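Local coordinates for ankyrin repeat family protein (Enterococcus faecalis, PDB 3HRA) that is of uncharacterised function but stacks ankyrin repeats into an elongated scaffold, and so probably works by binding other proteins, at residues A[132-137]-A[171-176]; A[142-147]-A[162-167]. All blocks are in the same frame, centred on the assembly; numbering follows the deposited sequence.

Coming from the N terminus, the chain leaves helix 119-128 and enters the loop holding 132-137, the first half of contact 1. It then builds helix 143-149, turns back through helix 155-166, and reaches the next loop at 171-176, where contact 1 closes. Contact 2 is nested inside that loop: 142-147 meets 162-167 where the two helices of this hairpin lie side by side. Contact 1 therefore joins the loops that precede and follow the helix pair, and contact 2 holds that pair together. Their centres are about 10 Å apart and they touch: CD1 of I133 packs on the carbonyl O of L164, and CB of Q171 lies against CD2 of L144.

Contact 1. Residues A[132-137]-A[171-176]; sequences DIDFQN and QSIKDN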
loop_
_atom_site.group_PDB
_atom_site.type_symbol
_atom_site.label_atom_id
_atom_site.label_comp_id
_atom_site.label_asym_id
_atom_site.label_seq_id
_atom_site.Cartn_x
_atom_site.Cartn_y
_atom_site.Cartn_z
ATOM N N ASP A 132 3.257 -11.255 3.179
ATOM C CA ASP A 132 2.785 -12.313 4.064
ATOM C C ASP A 132 1.371 -11.950 4.524
ATOM O O ASP A 132 1.163 -10.909 5.140
ATOM C CB ASP A 132 3.745 -12.396 5.255
ATOM C CG ASP A 132 3.318 -13.400 6.312
ATOM O OD1 ASP A 132 2.291 -14.100 6.138
ATOM O OD2 ASP A 132 4.033 -13.468 7.343
ATOM N N ILE A 133 0.390 -12.786 4.197
ATOM C CA ILE A 133 -0.994 -12.487 4.544
ATOM C C ILE A 133 -1.184 -12.407 6.063
ATOM O O ILE A 133 -2.131 -11.785 6.559
ATOM C CB ILE A 133 -1.943 -13.533 3.902
ATOM C CG1 ILE A 133 -3.407 -13.094 3.953
ATOM C CG2 ILE A 133 -1.758 -14.919 4.538
ATOM C CD1 ILE A 133 -4.278 -13.924 3.017
ATOM N N ASP A 134 -0.268 -13.016 6.803
ATOM C CA ASP A 134 -0.371 -13.071 8.259
ATOM C C ASP A 134 0.543 -12.060 8.966
ATOM O O ASP A 134 0.766 -12.134 10.180
ATOM C CB ASP A 134 -0.071 -14.487 8.763
ATOM C CG ASP A 134 -1.114 -15.509 8.319
ATOM O OD1 ASP A 134 -2.302 -15.139 8.135
ATOM O OD2 ASP A 134 -0.741 -16.706 8.158
ATOM N N PHE A 135 1.058 -11.103 8.204
ATOM C CA PHE A 135 1.956 -10.113 8.778
ATOM C C PHE A 135 1.196 -9.298 9.817
ATOM O O PHE A 135 -0.014 -9.105 9.698
ATOM C CB PHE A 135 2.484 -9.187 7.680
ATOM C CG PHE A 135 3.603 -8.288 8.140
ATOM C CD1 PHE A 135 4.871 -8.802 8.339
ATOM C CD2 PHE A 135 3.378 -6.936 8.388
ATOM C CE1 PHE A 135 5.920 -7.974 8.774
ATOM C CE2 PHE A 135 4.413 -6.105 8.811
ATOM C CZ PHE A 135 5.685 -6.629 9.000
ATOM N N GLN A 136 1.892 -8.853 10.855
ATOM C CA GLN A 136 1.276 -8.026 11.889
ATOM C C GLN A 136 1.976 -6.693 12.028
ATOM O O GLN A 136 3.212 -6.606 11.928
ATOM C CB GLN A 136 1.328 -8.738 13.242
ATOM C CG GLN A 136 0.364 -9.916 13.375
ATOM C CD GLN A 136 0.572 -10.667 14.675
ATOM O OE1 GLN A 136 -0.160 -10.476 15.654
ATOM N NE2 GLN A 136 1.580 -11.523 14.696
ATOM N N ASN A 137 1.202 -5.650 12.296
ATOM C CA ASN A 137 1.794 -4.344 12.586
ATOM C C ASN A 137 2.087 -4.152 14.080
ATOM O O ASN A 137 2.052 -5.126 14.852
ATOM C CB ASN A 137 0.967 -3.191 11.988
ATOM C CG ASN A 137 -0.472 -3.112 12.532
ATOM O OD1 ASN A 137 -1.363 -2.603 11.842
ATOM N ND2 ASN A 137 -0.703 -3.602 13.742
ATOM N N GLN A 171 -6.962 -16.944 10.833
ATOM C CA GLN A 171 -7.868 -16.163 11.669
ATOM C C GLN A 171 -7.672 -16.367 13.177
ATOM O O GLN A 171 -8.309 -15.684 13.987
ATOM C CB GLN A 171 -9.330 -16.422 11.293
ATOM C CG GLN A 171 -9.872 -17.772 11.746
ATOM C CD GLN A 171 -11.386 -17.835 11.669
ATOM O OE1 GLN A 171 -12.086 -16.997 12.247
ATOM N NE2 GLN A 171 -11.901 -18.848 10.977
ATOM N N SER A 172 -6.781 -17.282 13.548
ATOM C CA SER A 172 -6.531 -17.570 14.959
ATOM C C SER A 172 -5.538 -16.583 15.582
ATOM O O SER A 172 -5.366 -16.542 16.809
ATOM C CB SER A 172 -6.069 -19.029 15.136
ATOM O OG SER A 172 -4.722 -19.207 14.726
ATOM N N ILE A 173 -4.896 -15.773 14.742
ATOM C CA ILE A 173 -3.902 -14.813 15.239
ATOM C C ILE A 173 -4.522 -13.774 16.175
ATOM O O ILE A 173 -5.543 -13.181 15.859
ATOM C CB ILE A 173 -3.165 -14.105 14.074
ATOM C CG1 ILE A 173 -2.372 -15.139 13.266
ATOM C CG2 ILE A 173 -2.245 -12.996 14.607
ATOM C CD1 ILE A 173 -1.787 -14.634 11.932
ATOM N N LYS A 174 -3.890 -13.564 17.332
ATOM C CA LYS A 174 -4.346 -12.569 18.303
ATOM C C LYS A 174 -3.513 -11.300 18.215
ATOM O O LYS A 174 -2.287 -11.350 18.070
ATOM C CB LYS A 174 -4.285 -13.132 19.732
ATOM C CG LYS A 174 -5.293 -14.271 19.998
ATOM C CD LYS A 174 -5.073 -14.914 21.363
ATOM C CE LYS A 174 -6.111 -16.008 21.620
ATOM N NZ LYS A 174 -5.800 -16.810 22.840
ATOM N N ASP A 175 -4.180 -10.155 18.290
ATOM C CA ASP A 175 -3.459 -8.889 18.373
ATOM C C ASP A 175 -2.899 -8.677 19.775
ATOM O O ASP A 175 -2.958 -9.586 20.611
ATOM C CB ASP A 175 -4.310 -7.703 17.889
ATOM C CG ASP A 175 -5.530 -7.422 18.768
ATOM O OD1 ASP A 175 -6.437 -6.726 18.282
ATOM O OD2 ASP A 175 -5.595 -7.868 19.933
ATOM N N ASN A 176 -2.339 -7.494 20.027
ATOM C CA ASN A 176 -1.668 -7.213 21.297
ATOM C C ASN A 176 -2.639 -7.139 22.477
ATOM O O ASN A 176 -2.212 -7.186 23.635
ATOM C CB ASN A 176 -0.865 -5.911 21.218
ATOM C CG ASN A 176 0.349 -6.012 20.307
ATOM O OD1 ASN A 176 0.947 -4.992 19.940
ATOM N ND2 ASN A 176 0.727 -7.230 19.943
#
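The two loop segments run side by side in step, D134 level with I173 and Q136 with D175, their CA atoms 8.0 and 8.1 Å apart, too far for backbone pairing, so side chains bridge the gap. I173 does most of the work, reaching out with both of its branches. Its CD1, at the end of an extended arm (chi2 170°), comes against the flank of D134, 3.6 Å from CB. The other branch, CG2, lies 3.7 Å from CD of Q136, the amide carbon at the end of a chain that leans across from the opposite loop. D134 is held on its own side by the turn it belongs to: its backbone N donates to OD1 of D132 (2.9 Å) in an Asx turn, approaching from above the carboxylate plane, while F135 N closes the type I turn on D132 O at 3.1 Å. The carboxylate of D134 is engaged too, since OD1 accepts from the backbone N of D170, just ahead of 171-176. Successive ankyrin loops thus meet at the surface through an aliphatic side chain laid against the carbon parts of polar ones, with that bond to D170 adding a directional tie beside the apolar contact.

Contact 2. Residues A[142-147]-A[162-167]; sequences TALIEA and KLLMEN
The paired antiparallel helices of an ankyrin repeat meet here, the start of helix 143-149 lying against the C-terminal part of helix 155-166. Their short axial segments pass 10.4 Å apart with N-to-C directions 160° from each other. L164 is the central side chain. Its CD1 reaches the backbone of the facing helix, 3.7 Å from CA of L144, and also meets the methyl of A143 (CB to CD1 4.1 Å). With CG anti to the carbonyl carbon (chi1 -69°) and the chain extended beyond it, that methyl is carried across to the first turn of helix 143-149. L144 comes back the other way, the two leucines sliding past each other in opposite directions. Its two methyls divide the work: CD1 lies 4.1 Å from CD1 of L164, while CD2 packs on SD of M165 at 3.8 Å. The methionine chain, bent at chi2 and chi3, crosses L144 at about a right angle. This is the helix-loop-helix core of the ankyrin repeat, and it is covered on further sides: A143 also touches A114 of helix 110-115, and L144 touches A181 of helix 181-188, so helix 143-149 packs between helices 110-115 and 181-188. T142 is the N-cap of helix 143-149, its OG1 accepting from I145 N at 3.1 Å in a nearly straight bond (168°). On the partner segment, ND2 of N167 donates to the carbonyl O of L163 at 2.8 Å, from within its own amide plane but tilted out of the carbonyl plane. Farther from the interface, K162 and E166 form a long salt bridge, and both K162 NZ and E166 OE2 hydrogen-bond to OH of Y200, from the chain's C-terminal end.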
loop_
_atom_site.group_PDB
_atom_site.type_symbol
_atom_site.label_atom_id
_atom_site.label_comp_id
_atom_site.label_asym_id
_atom_site.label_seq_id
_atom_site.Cartn_x
_atom_site.Cartn_y
_atom_site.Cartn_z
ATOM N N THR A 142 -3.486 -7.927 12.043
ATOM C CA THR A 142 -3.307 -8.442 10.691
ATOM C C THR A 142 -4.284 -7.699 9.781
ATOM O O THR A 142 -5.148 -6.948 10.267
ATOM C CB THR A 142 -3.674 -9.937 10.607
ATOM O OG1 THR A 142 -5.033 -10.115 11.032
ATOM C CG2 THR A 142 -2.751 -10.768 11.498
ATOM N N ALA A 143 -4.180 -7.949 8.482
ATOM C CA ALA A 143 -5.122 -7.392 7.514
ATOM C C ALA A 143 -6.538 -7.822 7.863
ATOM O O ALA A 143 -7.468 -7.007 7.834
ATOM C CB ALA A 143 -4.767 -7.830 6.089
ATOM N N LEU A 144 -6.702 -9.092 8.217
ATOM C CA LEU A 144 -8.019 -9.590 8.600
ATOM C C LEU A 144 -8.599 -8.862 9.819
ATOM O O LEU A 144 -9.768 -8.456 9.814
ATOM C CB LEU A 144 -7.955 -11.087 8.877
ATOM C CG LEU A 144 -9.302 -11.726 9.179
ATOM C CD1 LEU A 144 -10.237 -11.682 7.949
ATOM C CD2 LEU A 144 -9.082 -13.169 9.664
ATOM N N ILE A 145 -7.796 -8.715 10.865
ATOM C CA ILE A 145 -8.243 -8.048 12.078
ATOM C C ILE A 145 -8.648 -6.609 11.798
ATOM O O ILE A 145 -9.689 -6.155 12.283
ATOM C CB ILE A 145 -7.182 -8.112 13.209
ATOM C CG1 ILE A 145 -7.106 -9.542 13.759
ATOM C CG2 ILE A 145 -7.556 -7.164 14.321
ATOM C CD1 ILE A 145 -5.896 -9.811 14.632
ATOM N N GLU A 146 -7.846 -5.888 11.017
ATOM C CA GLU A 146 -8.188 -4.505 10.704
ATOM C C GLU A 146 -9.473 -4.442 9.877
ATOM O O GLU A 146 -10.340 -3.603 10.141
ATOM C CB GLU A 146 -7.037 -3.763 10.001
ATOM C CG GLU A 146 -5.802 -3.561 10.884
ATOM C CD GLU A 146 -5.045 -2.259 10.564
ATOM O OE1 GLU A 146 -5.419 -1.538 9.606
ATOM O OE2 GLU A 146 -4.077 -1.939 11.276
ATOM N N ALA A 147 -9.586 -5.308 8.867
ATOM C CA ALA A 147 -10.782 -5.335 8.026
ATOM C C ALA A 147 -12.065 -5.600 8.826
ATOM O O ALA A 147 -13.132 -5.100 8.474
ATOM C CB ALA A 147 -10.638 -6.352 6.897
ATOM N N LYS A 162 -13.823 -12.324 3.065
ATOM C CA LYS A 162 -13.932 -13.545 2.271
ATOM C C LYS A 162 -12.693 -13.778 1.401
ATOM O O LYS A 162 -12.170 -14.894 1.350
ATOM C CB LYS A 162 -15.177 -13.504 1.383
ATOM C CG LYS A 162 -15.376 -14.771 0.592
ATOM C CD LYS A 162 -15.861 -15.913 1.487
ATOM C CE LYS A 162 -16.309 -17.094 0.636
ATOM N NZ LYS A 162 -16.758 -18.242 1.473
ATOM N N LEU A 163 -12.257 -12.727 0.712
ATOM C CA LEU A 163 -11.043 -12.736 -0.108
ATOM C C LEU A 163 -9.832 -13.211 0.710
ATOM O O LEU A 163 -9.079 -14.074 0.262
ATOM C CB LEU A 163 -10.768 -11.329 -0.639
ATOM C CG LEU A 163 -10.141 -11.095 -2.019
ATOM C CD1 LEU A 163 -9.365 -9.778 -2.036
ATOM C CD2 LEU A 163 -9.276 -12.254 -2.503
ATOM N N LEU A 164 -9.654 -12.652 1.908
ATOM C CA LEU A 164 -8.529 -13.035 2.777
ATOM C C LEU A 164 -8.611 -14.498 3.209
ATOM O O LEU A 164 -7.610 -15.219 3.184
ATOM C CB LEU A 164 -8.427 -12.110 4.022
ATOM C CG LEU A 164 -8.000 -10.664 3.727
ATOM C CD1 LEU A 164 -8.240 -9.735 4.917
ATOM C CD2 LEU A 164 -6.535 -10.642 3.297
ATOM N N MET A 165 -9.795 -14.936 3.632
ATOM C CA MET A 165 -9.951 -16.321 4.062
ATOM C C MET A 165 -9.748 -17.284 2.904
ATOM O O MET A 165 -9.209 -18.369 3.078
ATOM C CB MET A 165 -11.318 -16.548 4.719
ATOM C CG MET A 165 -11.539 -15.701 5.971
ATOM S SD MET A 165 -10.229 -15.864 7.200
ATOM C CE MET A 165 -10.456 -17.580 7.686
ATOM N N GLU A 166 -10.185 -16.890 1.714
ATOM C CA GLU A 166 -10.037 -17.766 0.563
ATOM C C GLU A 166 -8.573 -17.877 0.149
ATOM O O GLU A 166 -8.199 -18.769 -0.612
ATOM C CB GLU A 166 -10.887 -17.280 -0.596
ATOM C CG GLU A 166 -12.342 -17.676 -0.472
ATOM C CD GLU A 166 -12.563 -19.180 -0.565
ATOM O OE1 GLU A 166 -11.989 -19.816 -1.471
ATOM O OE2 GLU A 166 -13.318 -19.721 0.262
ATOM N N ASN A 167 -7.748 -16.968 0.661
ATOM C CA ASN A 167 -6.333 -16.986 0.360
ATOM C C ASN A 167 -5.505 -17.478 1.541
ATOM O O ASN A 167 -4.282 -17.293 1.579
ATOM C CB ASN A 167 -5.852 -15.611 -0.109
ATOM C CG ASN A 167 -6.174 -15.354 -1.573
ATOM O OD1 ASN A 167 -5.343 -15.593 -2.445
ATOM N ND2 ASN A 167 -7.396 -14.886 -1.851
#